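Local coordinates for Rab GDP-dissociation inhibitor (Saccharomyces cerevisiae, PDB 2BCG), which regulates nucleotide exchange on the Rab GTPase SEC4 by inhibiting GDP dissociation, and extracts GDP-bound YPT7 from vacuolar membranes, at residues H39-Q43 and P296-P300; T54-Y59 and F76-R80; N83-K89 and Y236-G242; G18-T22 and H45-E49. All coordinates share one frame; numbering follows the deposited sequence. Where two conformers were deposited one is given.

Contacts 3 and 4 are buried, whereas contacts 1 and 2 lie partly buried, farther from the centre of the chain. Contacts 1 and 4 belong to the same Rossmann-like unit: helix 21-32 leads on to strand 37-40, and the two contacts touch through Asp-41 with Thr-19 and His-39 with Gly-18. Contacts 2 and 3 meet where Leu-58 packs on Val-84, and contact 3 reaches contact 4 through Ile-87 and Glu-49. Chemistry follows place. Contact 1 sets a lysine over a tyrosine face where strands of the parallel sheet run out into loops; contacts 2 and 3 each turn on one aspartate, and contact 4 relies on a threonine hydroxyl and closely apposed glycine backbones.

Contact 1. Residues H39-Q43 and P296-P300; sequences HIDKQ and PTYFP
Lys-42, in the conformer described here, lays its side chain over one face of the Tyr-298 ring and carries most of this contact. The chain is extended beyond CG and runs from the phenol end of the ring inward, so that Lys-42 NZ rests above the middle, 3.5 Å from the Tyr-298 ring centroid and 3° off the normal, in a cation-pi pair. CE adds a CH-pi contact with the same face, 3.8 Å from the centroid. CG lies between the backbone N and the carbonyl carbon (chi1 58°), which starts the chain on this path beside the ring.

Residues 39-43 run off the end of strand 37-40, and residues 296-300 lie in the loop after strand 292-294; the two strands flank strand 14-17 in the parallel sheet of a Rossmann-like fold. The tyrosine packs on Leu-17 of that middle strand.

Direct hydrogen bonds tie the lysine to both partners. Lys-42 NZ donates to Thr-297 OG1 at 2.8 Å, and that hydroxyl is also bonded to Asp-295. The backbone Lys-42 N donates almost straight (171°) to Tyr-298 OH at 3.1 Å.

Water 1 adds a bridge, donating to Asp-41 OD2 at 2.6 Å and lying 2.7 Å from Tyr-298 OH. Asp-41 OD2 also accepts from Gln-43 N at 2.8 Å, on its anti side and tilted out of the carboxylate plane, closing an Asx turn, while OD1 is held by Thr-19.

Contact 2. Residues T54-Y59 and F76-R80; sequences TLSQLY and FGKDR
Thr-54 and Asp-79 bring the two backbones nearest, their CA atoms 5.7 Å apart, where the start of helix 55-62 meets the 3-10 turn that begins at Asp-79. The aspartate reaches across to the first turn of the helix and grips Ser-56 with both carboxylate oxygens. Asp-79 OD2 uses its syn lone pair to accept from Ser-56 N at 2.9 Å, with an N-H...O angle of 163°. OD1 takes the hydroxyl of the same residue in a very short bond, Ser-56 OG to Asp-79 OD1 2.5 Å. Ser-56 OG stands between its backbone N and carbonyl carbon (chi1 62°), which places the hydroxyl near its own N-H, and the pair of donors faces the pair of oxygens. Thr-54 is the N-cap, its OG1 accepting from Gln-57 N at 3.2 Å, while Thr-54 CB packs against the Asp-79 carboxylate, the two side chains at about a right angle.

Beside this polar patch the packing is mainly apolar. Leu-55 pushes CD2 against Phe-76 CB at 3.3 Å, these side chains also crossing roughly at right angles. Tyr-59 brings its OH to within 3.5 Å of Phe-76 CE2. Leu-55 and Phe-76 both pack on Ile-316 of strand 303-317, so the contact sits on the large mixed sheet.

Besides a long, weak ion pair with Arg-72, the carboxylate of Asp-79 faces the amide end of helix 55-62, whose partial positive charge would be expected to stabilise its negative charge and favour the ionised form.

Contact 3. Residues N83-K89 and Y236-G242; sequences NVDLIPK and YPMYGLG
Asn-83 and Asp-85 run past Gly-240 and Leu-241, with Asn-83 CA 5.8 Å from Gly-240 CA, where a type II beta turn from Pro-237 ends at Gly-240. Asp-85 CG lies anti to the carbonyl carbon (chi1 -62°), which carries the carboxylate between Tyr-236 and Leu-241. Asp-85 OD2 accepts a very short bond of 2.5 Å from Tyr-236 OH and lies at the edge of that ring, while its OD1 takes Leu-241 N at 2.9 Å on the syn side, 22° out of the carboxylate plane, and also bonds Ser-52. Water 2 joins Asn-83 O and Asp-85 N to Tyr-236 OH. Replacing Asp-85 with an alanine would probably leave Leu-241 N without its acceptor and Tyr-236 OH with the water but no carboxylate to donate to. Leu-241 CD1 packs against Ile-87 O at 3.2 Å. Asn-83 places ND2 at the edge of the Tyr-239 ring, its amide nearly perpendicular to it and bonded to Asn-355 O. Asn-83 OD1 bonds a basic side chain of another protein's chain, and Tyr-239 packs on a basic side chain there: a type II beta turn, held by Asp-85, at the surface that binds YPT1.

Contact 4. Residues G18-T22 and H45-E49; sequences GTGIT and HYGGE
Thr-19 crosses Tyr-46 at a slant, its CB and methyl carbon set against one corner of the ring, with Thr-19 CB 3.9 Å from Tyr-46 CD1. The methyl goes to the tyrosine while the hydroxyl, lying between backbone N and carbonyl carbon (chi1 58°), is turned to the other segment's backbone. There Thr-19 OG1 accepts from Gly-47 N at 3.0 Å, with an angle of 158°, and it also bonds Asp-41. A valine in place of Thr-19 would probably cost Gly-47 N its hydroxyl acceptor and Asp-41 its hydroxyl mate. Tyr-46 in turn sends its OH to the backbone of another protein's chain and rests on Gln-246 and Ala-249 of helix 243-254.

The loop from Gly-18 to Gly-20 joins strand 14-17 to helix 21-32, and its Gly-Thr-Gly sequence is consistent with the glycine-rich loop of Rossmann-like folds. Gly-20 is the helix N-cap, and Gly-48 lies opposite it, CA to CA 4.2 Å. A CB on Gly-48 would strike Gly-20 N; its absence lets the two backbones come this close. Gly-20 CA makes a CA-H...O contact of 3.4 Å to Gly-47 O. Water 3 donates to that same carbonyl and accepts from Ile-21 N at 2.8 Å.

Contact 1. Residues H39-Q43 and P296-P300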
loop_
_atom_site.group_PDB
_atom_site.type_symbol
_atom_site.label_atom_id
_atom_site.label_comp_id
_atom_site.label_asym_id
_atom_site.label_seq_id
_atom_site.Cartn_x
_atom_site.Cartn_y
_atom_site.Cartn_z
ATOM N N HIS A 39 17.414 -3.001 2.667
ATOM C CA HIS A 39 16.498 -2.398 1.678
ATOM C C HIS A 39 16.817 -0.901 1.560
ATOM O O HIS A 39 16.707 -0.164 2.545
ATOM C CB HIS A 39 15.039 -2.635 2.080
ATOM C CG HIS A 39 14.072 -2.540 0.940
ATOM N ND1 HIS A 39 12.826 -3.144 0.949
ATOM C CD2 HIS A 39 14.181 -1.918 -0.256
ATOM C CE1 HIS A 39 12.208 -2.876 -0.188
ATOM N NE2 HIS A 39 13.005 -2.129 -0.936
ATOM N N ILE A 40 17.253 -0.474 0.376
ATOM C CA ILE A 40 17.706 0.901 0.171
ATOM C C ILE A 40 16.864 1.571 -0.886
ATOM O O ILE A 40 16.461 0.921 -1.860
ATOM C CB ILE A 40 19.183 0.922 -0.287
ATOM C CG1 ILE A 40 20.070 0.117 0.669
ATOM C CG2 ILE A 40 19.726 2.378 -0.526
ATOM C CD1 ILE A 40 21.499 -0.134 0.096
ATOM N N ASP A 41 16.594 2.868 -0.687
ATOM C CA ASP A 41 15.986 3.693 -1.744
ATOM C C ASP A 41 16.781 4.996 -1.908
ATOM O O ASP A 41 17.143 5.636 -0.923
ATOM C CB ASP A 41 14.506 3.985 -1.410
ATOM C CG ASP A 41 13.650 4.296 -2.650
ATOM O OD1 ASP A 41 12.499 3.786 -2.733
ATOM O OD2 ASP A 41 14.114 5.074 -3.518
ATOM N N LYS A 42 17.047 5.359 -3.163
ATOM C CA LYS A 42 17.650 6.662 -3.494
ATOM C C LYS A 42 16.699 7.826 -3.184
ATOM O O LYS A 42 17.145 8.966 -2.981
ATOM C CB LYS A 42 18.139 6.694 -4.953
ATOM C CG LYS A 42 17.064 6.409 -6.010
ATOM C CD LYS A 42 17.659 5.960 -7.349
ATOM C CE LYS A 42 16.604 5.332 -8.249
ATOM N NZ LYS A 42 17.179 4.506 -9.360
ATOM N N GLN A 43 15.399 7.533 -3.186
ATOM C CA GLN A 43 14.379 8.559 -2.999
ATOM C C GLN A 43 14.148 8.774 -1.504
ATOM O O GLN A 43 14.471 7.908 -0.675
ATOM C CB GLN A 43 13.075 8.189 -3.724
ATOM C CG GLN A 43 13.265 7.901 -5.208
ATOM C CD GLN A 43 11.998 7.960 -6.017
ATOM O OE1 GLN A 43 11.954 8.661 -7.031
ATOM N NE2 GLN A 43 10.955 7.246 -5.592
ATOM N N PRO A 296 13.580 -1.457 -12.264
ATOM C CA PRO A 296 14.337 -1.043 -13.452
ATOM C C PRO A 296 15.161 0.236 -13.327
ATOM O O PRO A 296 16.182 0.383 -14.045
ATOM C CB PRO A 296 13.247 -0.925 -14.544
ATOM C CG PRO A 296 12.174 -1.961 -14.092
ATOM C CD PRO A 296 12.179 -1.815 -12.579
ATOM N N THR A 297 14.767 1.179 -12.457
ATOM C CA THR A 297 15.494 2.458 -12.388
ATOM C C THR A 297 16.907 2.306 -11.830
ATOM O O THR A 297 17.741 3.199 -12.015
ATOM C CB THR A 297 14.741 3.524 -11.561
ATOM O OG1 THR A 297 14.824 3.187 -10.178
ATOM C CG2 THR A 297 13.255 3.661 -12.003
ATOM N N TYR A 298 17.187 1.184 -11.162
ATOM C CA TYR A 298 18.536 0.940 -10.627
ATOM C C TYR A 298 19.470 0.260 -11.613
ATOM O O TYR A 298 20.682 0.296 -11.410
ATOM C CB TYR A 298 18.478 0.109 -9.336
ATOM C CG TYR A 298 17.875 0.918 -8.233
ATOM C CD1 TYR A 298 18.674 1.728 -7.379
ATOM C CD2 TYR A 298 16.495 0.953 -8.074
ATOM C CE1 TYR A 298 18.097 2.513 -6.372
ATOM C CE2 TYR A 298 15.903 1.762 -7.069
ATOM C CZ TYR A 298 16.710 2.508 -6.222
ATOM O OH TYR A 298 16.151 3.293 -5.246
ATOM N N PHE A 299 18.904 -0.372 -12.630
ATOM C CA PHE A 299 19.692 -1.154 -13.610
ATOM C C PHE A 299 19.048 -0.966 -14.980
ATOM O O PHE A 299 18.585 -1.948 -15.572
ATOM C CB PHE A 299 19.723 -2.652 -13.272
ATOM C CG PHE A 299 20.458 -2.986 -12.012
ATOM C CD1 PHE A 299 19.794 -3.052 -10.789
ATOM C CD2 PHE A 299 21.828 -3.268 -12.046
ATOM C CE1 PHE A 299 20.497 -3.395 -9.611
ATOM C CE2 PHE A 299 22.519 -3.598 -10.881
ATOM C CZ PHE A 299 21.861 -3.657 -9.664
ATOM N N PRO A 300 19.035 0.276 -15.484
ATOM C CA PRO A 300 18.368 0.520 -16.769
ATOM C C PRO A 300 18.990 -0.275 -17.916
ATOM O O PRO A 300 18.263 -0.729 -18.820
ATOM C CB PRO A 300 18.507 2.042 -16.979
ATOM C CG PRO A 300 19.659 2.464 -16.113
ATOM C CD PRO A 300 19.611 1.517 -14.909
HETATM O O HOH W 1 13.750 4.319 -6.021
#

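Contact 2. Residues T54-Y59 and F76-R80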
loop_
_atom_site.group_PDB
_atom_site.type_symbol
_atom_site.label_atom_id
_atom_site.label_comp_id
_atom_site.label_asym_id
_atom_site.label_seq_id
_atom_site.Cartn_x
_atom_site.Cartn_y
_atom_site.Cartn_z
ATOM N N THR A 54 1.729 13.964 -2.064
ATOM C CA THR A 54 0.950 15.128 -1.696
ATOM C C THR A 54 0.624 16.006 -2.907
ATOM O O THR A 54 1.160 15.824 -3.997
ATOM C CB THR A 54 1.709 16.024 -0.687
ATOM O OG1 THR A 54 2.908 16.534 -1.315
ATOM C CG2 THR A 54 2.012 15.266 0.584
ATOM N N LEU A 55 -0.272 16.974 -2.696
ATOM C CA LEU A 55 -0.625 17.893 -3.746
ATOM C C LEU A 55 0.553 18.774 -4.146
ATOM O O LEU A 55 0.824 18.937 -5.329
ATOM C CB LEU A 55 -1.889 18.672 -3.373
ATOM C CG LEU A 55 -2.561 19.514 -4.442
ATOM C CD1 LEU A 55 -2.837 18.733 -5.754
ATOM C CD2 LEU A 55 -3.859 19.944 -3.844
ATOM N N SER A 56 1.298 19.275 -3.166
ATOM C CA SER A 56 2.501 20.055 -3.532
ATOM C C SER A 56 3.467 19.237 -4.396
ATOM O O SER A 56 4.003 19.748 -5.409
ATOM C CB SER A 56 3.178 20.711 -2.317
ATOM O OG SER A 56 3.612 19.718 -1.413
ATOM N N GLN A 57 3.651 17.951 -4.051
ATOM C CA GLN A 57 4.472 17.069 -4.883
ATOM C C GLN A 57 3.934 16.820 -6.278
ATOM O O GLN A 57 4.674 16.661 -7.251
ATOM C CB GLN A 57 4.726 15.733 -4.178
ATOM C CG GLN A 57 6.005 15.741 -3.444
ATOM C CD GLN A 57 7.188 16.155 -4.354
ATOM O OE1 GLN A 57 7.400 15.590 -5.451
ATOM N NE2 GLN A 57 7.936 17.171 -3.915
ATOM N N LEU A 58 2.607 16.774 -6.383
ATOM C CA LEU A 58 2.002 16.660 -7.673
ATOM C C LEU A 58 2.361 17.871 -8.569
ATOM O O LEU A 58 2.609 17.708 -9.770
ATOM C CB LEU A 58 0.490 16.506 -7.486
ATOM C CG LEU A 58 -0.277 15.519 -8.317
ATOM C CD1 LEU A 58 0.304 14.109 -8.328
ATOM C CD2 LEU A 58 -1.709 15.535 -7.850
ATOM N N TYR A 59 2.329 19.088 -8.001
ATOM C CA TYR A 59 2.710 20.285 -8.769
ATOM C C TYR A 59 4.172 20.251 -9.153
ATOM O O TYR A 59 4.545 20.574 -10.277
ATOM C CB TYR A 59 2.388 21.564 -7.979
ATOM C CG TYR A 59 0.948 22.019 -8.124
ATOM C CD1 TYR A 59 0.568 22.875 -9.172
ATOM C CD2 TYR A 59 -0.049 21.560 -7.251
ATOM C CE1 TYR A 59 -0.773 23.272 -9.322
ATOM C CE2 TYR A 59 -1.382 21.947 -7.394
ATOM C CZ TYR A 59 -1.729 22.821 -8.430
ATOM O OH TYR A 59 -3.043 23.185 -8.570
ATOM N N PHE A 76 -7.494 23.911 -2.319
ATOM C CA PHE A 76 -7.522 22.463 -2.089
ATOM C C PHE A 76 -7.391 21.979 -0.662
ATOM O O PHE A 76 -7.449 20.774 -0.419
ATOM C CB PHE A 76 -6.436 21.803 -2.927
ATOM C CG PHE A 76 -6.618 22.004 -4.392
ATOM C CD1 PHE A 76 -7.719 21.455 -5.037
ATOM C CD2 PHE A 76 -5.681 22.733 -5.133
ATOM C CE1 PHE A 76 -7.903 21.631 -6.401
ATOM C CE2 PHE A 76 -5.856 22.899 -6.530
ATOM C CZ PHE A 76 -6.970 22.358 -7.142
ATOM N N GLY A 77 -7.215 22.903 0.286
ATOM C CA GLY A 77 -6.968 22.522 1.676
ATOM C C GLY A 77 -5.537 22.094 1.948
ATOM O O GLY A 77 -4.636 22.288 1.121
ATOM N N LYS A 78 -5.334 21.500 3.127
ATOM C CA LYS A 78 -4.001 21.116 3.610
ATOM C C LYS A 78 -3.381 19.907 2.883
ATOM O O LYS A 78 -4.088 18.936 2.578
ATOM C CB LYS A 78 -4.059 20.850 5.124
ATOM C CG LYS A 78 -4.306 22.125 5.981
ATOM C CD LYS A 78 -2.977 22.793 6.379
ATOM C CE LYS A 78 -3.136 23.793 7.552
ATOM N NZ LYS A 78 -3.565 25.198 7.172
ATOM N N ASP A 79 -2.071 19.993 2.612
ATOM C CA ASP A 79 -1.291 18.956 1.926
ATOM C C ASP A 79 -1.503 17.605 2.614
ATOM O O ASP A 79 -1.515 16.561 1.957
ATOM C CB ASP A 79 0.212 19.300 1.962
ATOM C CG ASP A 79 0.895 19.286 0.580
ATOM O OD1 ASP A 79 2.146 19.296 0.566
ATOM O OD2 ASP A 79 0.240 19.296 -0.478
ATOM N N ARG A 80 -1.676 17.616 3.939
ATOM C CA ARG A 80 -1.789 16.351 4.688
ATOM C C ARG A 80 -3.031 15.525 4.297
ATOM O O ARG A 80 -3.061 14.310 4.506
ATOM C CB ARG A 80 -1.759 16.580 6.212
ATOM C CG ARG A 80 -2.726 17.650 6.751
ATOM C CD ARG A 80 -2.557 17.820 8.288
ATOM N NE ARG A 80 -1.149 17.794 8.702
ATOM C CZ ARG A 80 -0.348 18.856 8.759
ATOM N NH1 ARG A 80 -0.803 20.064 8.452
ATOM N NH2 ARG A 80 0.917 18.717 9.136
#

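Contact 3. Residues N83-K89 and Y236-G242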
loop_
_atom_site.group_PDB
_atom_site.type_symbol
_atom_site.label_atom_id
_atom_site.label_comp_id
_atom_site.label_asym_id
_atom_site.label_seq_id
_atom_site.Cartn_x
_atom_site.Cartn_y
_atom_site.Cartn_z
ATOM N N ASN A 83 -3.283 12.191 -0.719
ATOM C CA ASN A 83 -2.421 11.017 -0.907
ATOM C C ASN A 83 -2.799 10.490 -2.286
ATOM O O ASN A 83 -3.691 9.664 -2.428
ATOM C CB ASN A 83 -2.710 9.936 0.141
ATOM C CG ASN A 83 -2.412 10.411 1.541
ATOM O OD1 ASN A 83 -1.245 10.554 1.906
ATOM N ND2 ASN A 83 -3.464 10.693 2.327
ATOM N N VAL A 84 -2.161 11.043 -3.296
ATOM C CA VAL A 84 -2.586 10.820 -4.656
ATOM C C VAL A 84 -1.724 9.775 -5.349
ATOM O O VAL A 84 -0.518 9.986 -5.510
ATOM C CB VAL A 84 -2.518 12.142 -5.450
ATOM C CG1 VAL A 84 -2.979 11.920 -6.898
ATOM C CG2 VAL A 84 -3.281 13.244 -4.722
ATOM N N ASP A 85 -2.346 8.660 -5.735
ATOM C CA ASP A 85 -1.636 7.593 -6.455
ATOM C C ASP A 85 -1.022 8.149 -7.738
ATOM O O ASP A 85 -1.679 8.852 -8.533
ATOM C CB ASP A 85 -2.602 6.471 -6.843
ATOM C CG ASP A 85 -3.242 5.796 -5.652
ATOM O OD1 ASP A 85 -2.674 5.812 -4.534
ATOM O OD2 ASP A 85 -4.342 5.231 -5.861
ATOM N N LEU A 86 0.234 7.788 -7.980
ATOM C CA LEU A 86 0.832 8.098 -9.273
ATOM C C LEU A 86 0.403 7.082 -10.342
ATOM O O LEU A 86 0.357 7.403 -11.527
ATOM C CB LEU A 86 2.349 8.095 -9.128
ATOM C CG LEU A 86 2.949 9.191 -8.199
ATOM C CD1 LEU A 86 4.442 8.994 -8.035
ATOM C CD2 LEU A 86 2.727 10.561 -8.772
ATOM N N ILE A 87 0.110 5.850 -9.887
ATOM C CA ILE A 87 -0.268 4.756 -10.778
ATOM C C ILE A 87 -1.538 4.063 -10.250
ATOM O O ILE A 87 -1.498 3.458 -9.177
ATOM C CB ILE A 87 0.880 3.716 -10.955
ATOM C CG1 ILE A 87 2.102 4.413 -11.541
ATOM C CG2 ILE A 87 0.365 2.527 -11.819
ATOM C CD1 ILE A 87 3.279 3.472 -11.798
ATOM N N PRO A 88 -2.658 4.165 -10.989
ATOM C CA PRO A 88 -3.896 3.656 -10.422
ATOM C C PRO A 88 -3.962 2.118 -10.413
ATOM O O PRO A 88 -3.668 1.463 -11.410
ATOM C CB PRO A 88 -4.965 4.282 -11.336
ATOM C CG PRO A 88 -4.275 4.406 -12.660
ATOM C CD PRO A 88 -2.851 4.736 -12.342
ATOM N N LYS A 89 -4.367 1.559 -9.289
ATOM C CA LYS A 89 -4.636 0.108 -9.221
ATOM C C LYS A 89 -5.687 -0.117 -8.159
ATOM O O LYS A 89 -5.645 0.569 -7.102
ATOM C CB LYS A 89 -3.401 -0.697 -8.776
ATOM C CG LYS A 89 -2.189 -0.528 -9.635
ATOM C CD LYS A 89 -2.308 -1.410 -10.880
ATOM C CE LYS A 89 -1.135 -1.191 -11.784
ATOM N NZ LYS A 89 -1.264 -2.089 -12.979
ATOM N N TYR A 236 -9.844 -1.050 -2.140
ATOM C CA TYR A 236 -8.882 0.051 -2.269
ATOM C C TYR A 236 -8.419 0.442 -0.850
ATOM O O TYR A 236 -9.235 0.513 0.054
ATOM C CB TYR A 236 -9.515 1.252 -2.986
ATOM C CG TYR A 236 -8.530 2.382 -3.243
ATOM C CD1 TYR A 236 -7.684 2.357 -4.351
ATOM C CD2 TYR A 236 -8.420 3.459 -2.341
ATOM C CE1 TYR A 236 -6.739 3.359 -4.555
ATOM C CE2 TYR A 236 -7.488 4.466 -2.555
ATOM C CZ TYR A 236 -6.648 4.406 -3.645
ATOM O OH TYR A 236 -5.750 5.437 -3.811
ATOM N N PRO A 237 -7.115 0.665 -0.657
ATOM C CA PRO A 237 -6.624 1.025 0.688
ATOM C C PRO A 237 -6.938 2.455 1.121
ATOM O O PRO A 237 -6.737 3.419 0.358
ATOM C CB PRO A 237 -5.100 0.887 0.569
ATOM C CG PRO A 237 -4.817 1.130 -0.877
ATOM C CD PRO A 237 -6.022 0.605 -1.646
ATOM N N MET A 238 -7.351 2.596 2.378
ATOM C CA MET A 238 -7.459 3.908 3.001
ATOM C C MET A 238 -6.068 4.558 3.010
ATOM O O MET A 238 -5.038 3.902 3.336
ATOM C CB MET A 238 -7.969 3.761 4.447
ATOM C CG MET A 238 -9.359 3.177 4.579
ATOM S SD MET A 238 -10.608 4.174 3.740
ATOM C CE MET A 238 -10.529 5.647 4.777
ATOM N N TYR A 239 -6.063 5.839 2.650
ATOM C CA TYR A 239 -4.864 6.680 2.499
ATOM C C TYR A 239 -4.013 6.393 1.257
ATOM O O TYR A 239 -2.951 6.996 1.083
ATOM C CB TYR A 239 -3.967 6.672 3.743
ATOM C CG TYR A 239 -4.610 7.137 5.005
ATOM C CD1 TYR A 239 -4.854 8.499 5.265
ATOM C CD2 TYR A 239 -4.990 6.211 5.953
ATOM C CE1 TYR A 239 -5.432 8.902 6.489
ATOM C CE2 TYR A 239 -5.537 6.590 7.157
ATOM C CZ TYR A 239 -5.777 7.919 7.407
ATOM O OH TYR A 239 -6.338 8.251 8.597
ATOM N N GLY A 240 -4.536 5.569 0.367
ATOM C CA GLY A 240 -3.924 5.424 -0.935
ATOM C C GLY A 240 -2.980 4.236 -1.054
ATOM O O GLY A 240 -2.613 3.572 -0.058
ATOM N N LEU A 241 -2.606 3.961 -2.304
ATOM C CA LEU A 241 -1.784 2.788 -2.584
ATOM C C LEU A 241 -0.422 2.827 -1.880
ATOM O O LEU A 241 0.175 1.773 -1.653
ATOM C CB LEU A 241 -1.613 2.627 -4.101
ATOM C CG LEU A 241 -2.911 2.309 -4.868
ATOM C CD1 LEU A 241 -2.623 2.287 -6.362
ATOM C CD2 LEU A 241 -3.479 0.977 -4.400
ATOM N N GLY A 242 0.083 4.017 -1.567
ATOM C CA GLY A 242 1.379 4.142 -0.880
ATOM C C GLY A 242 1.401 3.418 0.476
ATOM O O GLY A 242 2.471 3.087 0.987
HETATM O O HOH W 2 -4.983 8.267 -4.456
#

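Contact 4. Residues G18-T22 and H45-E49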
loop_
_atom_site.group_PDB
_atom_site.type_symbol
_atom_site.label_atom_id
_atom_site.label_comp_id
_atom_site.label_asym_id
_atom_site.label_seq_id
_atom_site.Cartn_x
_atom_site.Cartn_y
_atom_site.Cartn_z
ATOM N N GLY A 18 15.010 0.093 -4.182
ATOM C CA GLY A 18 13.710 0.680 -4.488
ATOM C C GLY A 18 12.610 0.137 -3.611
ATOM O O GLY A 18 12.534 -1.080 -3.337
ATOM N N THR A 19 11.745 1.046 -3.153
ATOM C CA THR A 19 10.659 0.614 -2.267
ATOM C C THR A 19 9.294 0.676 -2.936
ATOM O O THR A 19 8.284 0.918 -2.262
ATOM C CB THR A 19 10.630 1.426 -0.953
ATOM O OG1 THR A 19 10.491 2.833 -1.245
ATOM C CG2 THR A 19 11.900 1.213 -0.141
ATOM N N GLY A 20 9.243 0.412 -4.246
ATOM C CA GLY A 20 7.975 -0.011 -4.841
ATOM C C GLY A 20 7.359 -1.231 -4.190
ATOM O O GLY A 20 8.053 -2.059 -3.566
ATOM N N ILE A 21 6.054 -1.391 -4.382
ATOM C CA ILE A 21 5.354 -2.508 -3.747
ATOM C C ILE A 21 5.938 -3.920 -4.094
ATOM O O ILE A 21 6.003 -4.784 -3.231
ATOM C CB ILE A 21 3.834 -2.432 -4.056
ATOM C CG1 ILE A 21 3.036 -3.501 -3.304
ATOM C CG2 ILE A 21 3.548 -2.465 -5.560
ATOM C CD1 ILE A 21 3.243 -3.519 -1.834
ATOM N N THR A 22 6.315 -4.169 -5.340
ATOM C CA THR A 22 6.873 -5.490 -5.663
ATOM C C THR A 22 8.074 -5.787 -4.770
ATOM O O THR A 22 8.153 -6.875 -4.174
ATOM C CB THR A 22 7.271 -5.546 -7.126
ATOM O OG1 THR A 22 6.127 -5.280 -7.927
ATOM C CG2 THR A 22 7.895 -6.901 -7.487
ATOM N N HIS A 45 11.461 8.910 0.208
ATOM C CA HIS A 45 10.155 8.429 0.658
ATOM C C HIS A 45 9.915 7.012 0.141
ATOM O O HIS A 45 10.605 6.563 -0.780
ATOM C CB HIS A 45 9.062 9.360 0.113
ATOM C CG HIS A 45 9.004 9.395 -1.381
ATOM N ND1 HIS A 45 9.841 10.188 -2.144
ATOM C CD2 HIS A 45 8.211 8.725 -2.257
ATOM C CE1 HIS A 45 9.573 9.993 -3.424
ATOM N NE2 HIS A 45 8.575 9.127 -3.519
ATOM N N TYR A 46 8.961 6.301 0.734
ATOM C CA TYR A 46 8.576 4.973 0.263
ATOM C C TYR A 46 7.652 4.993 -0.945
ATOM O O TYR A 46 6.821 5.904 -1.103
ATOM C CB TYR A 46 7.836 4.162 1.367
ATOM C CG TYR A 46 8.714 3.744 2.528
ATOM C CD1 TYR A 46 9.341 2.481 2.524
ATOM C CD2 TYR A 46 8.929 4.588 3.638
ATOM C CE1 TYR A 46 10.170 2.092 3.578
ATOM C CE2 TYR A 46 9.776 4.207 4.697
ATOM C CZ TYR A 46 10.370 2.939 4.669
ATOM O OH TYR A 46 11.157 2.542 5.711
ATOM N N GLY A 47 7.750 3.952 -1.772
ATOM C CA GLY A 47 6.726 3.624 -2.719
ATOM C C GLY A 47 7.159 3.528 -4.155
ATOM O O GLY A 47 6.427 3.036 -5.004
ATOM N N GLY A 48 8.339 4.064 -4.462
ATOM C CA GLY A 48 8.868 3.973 -5.836
ATOM C C GLY A 48 7.859 4.554 -6.831
ATOM O O GLY A 48 7.154 5.568 -6.556
ATOM N N GLU A 49 7.754 3.926 -7.993
ATOM C CA GLU A 49 6.932 4.526 -9.051
ATOM C C GLU A 49 5.419 4.500 -8.787
ATOM O O GLU A 49 4.650 5.247 -9.432
ATOM C CB GLU A 49 7.249 3.872 -10.397
ATOM C CG GLU A 49 8.625 4.245 -10.938
ATOM C CD GLU A 49 8.725 5.710 -11.331
ATOM O OE1 GLU A 49 7.716 6.280 -11.802
ATOM O OE2 GLU A 49 9.810 6.296 -11.170
HETATM O O HOH W 3 4.508 0.967 -4.757
#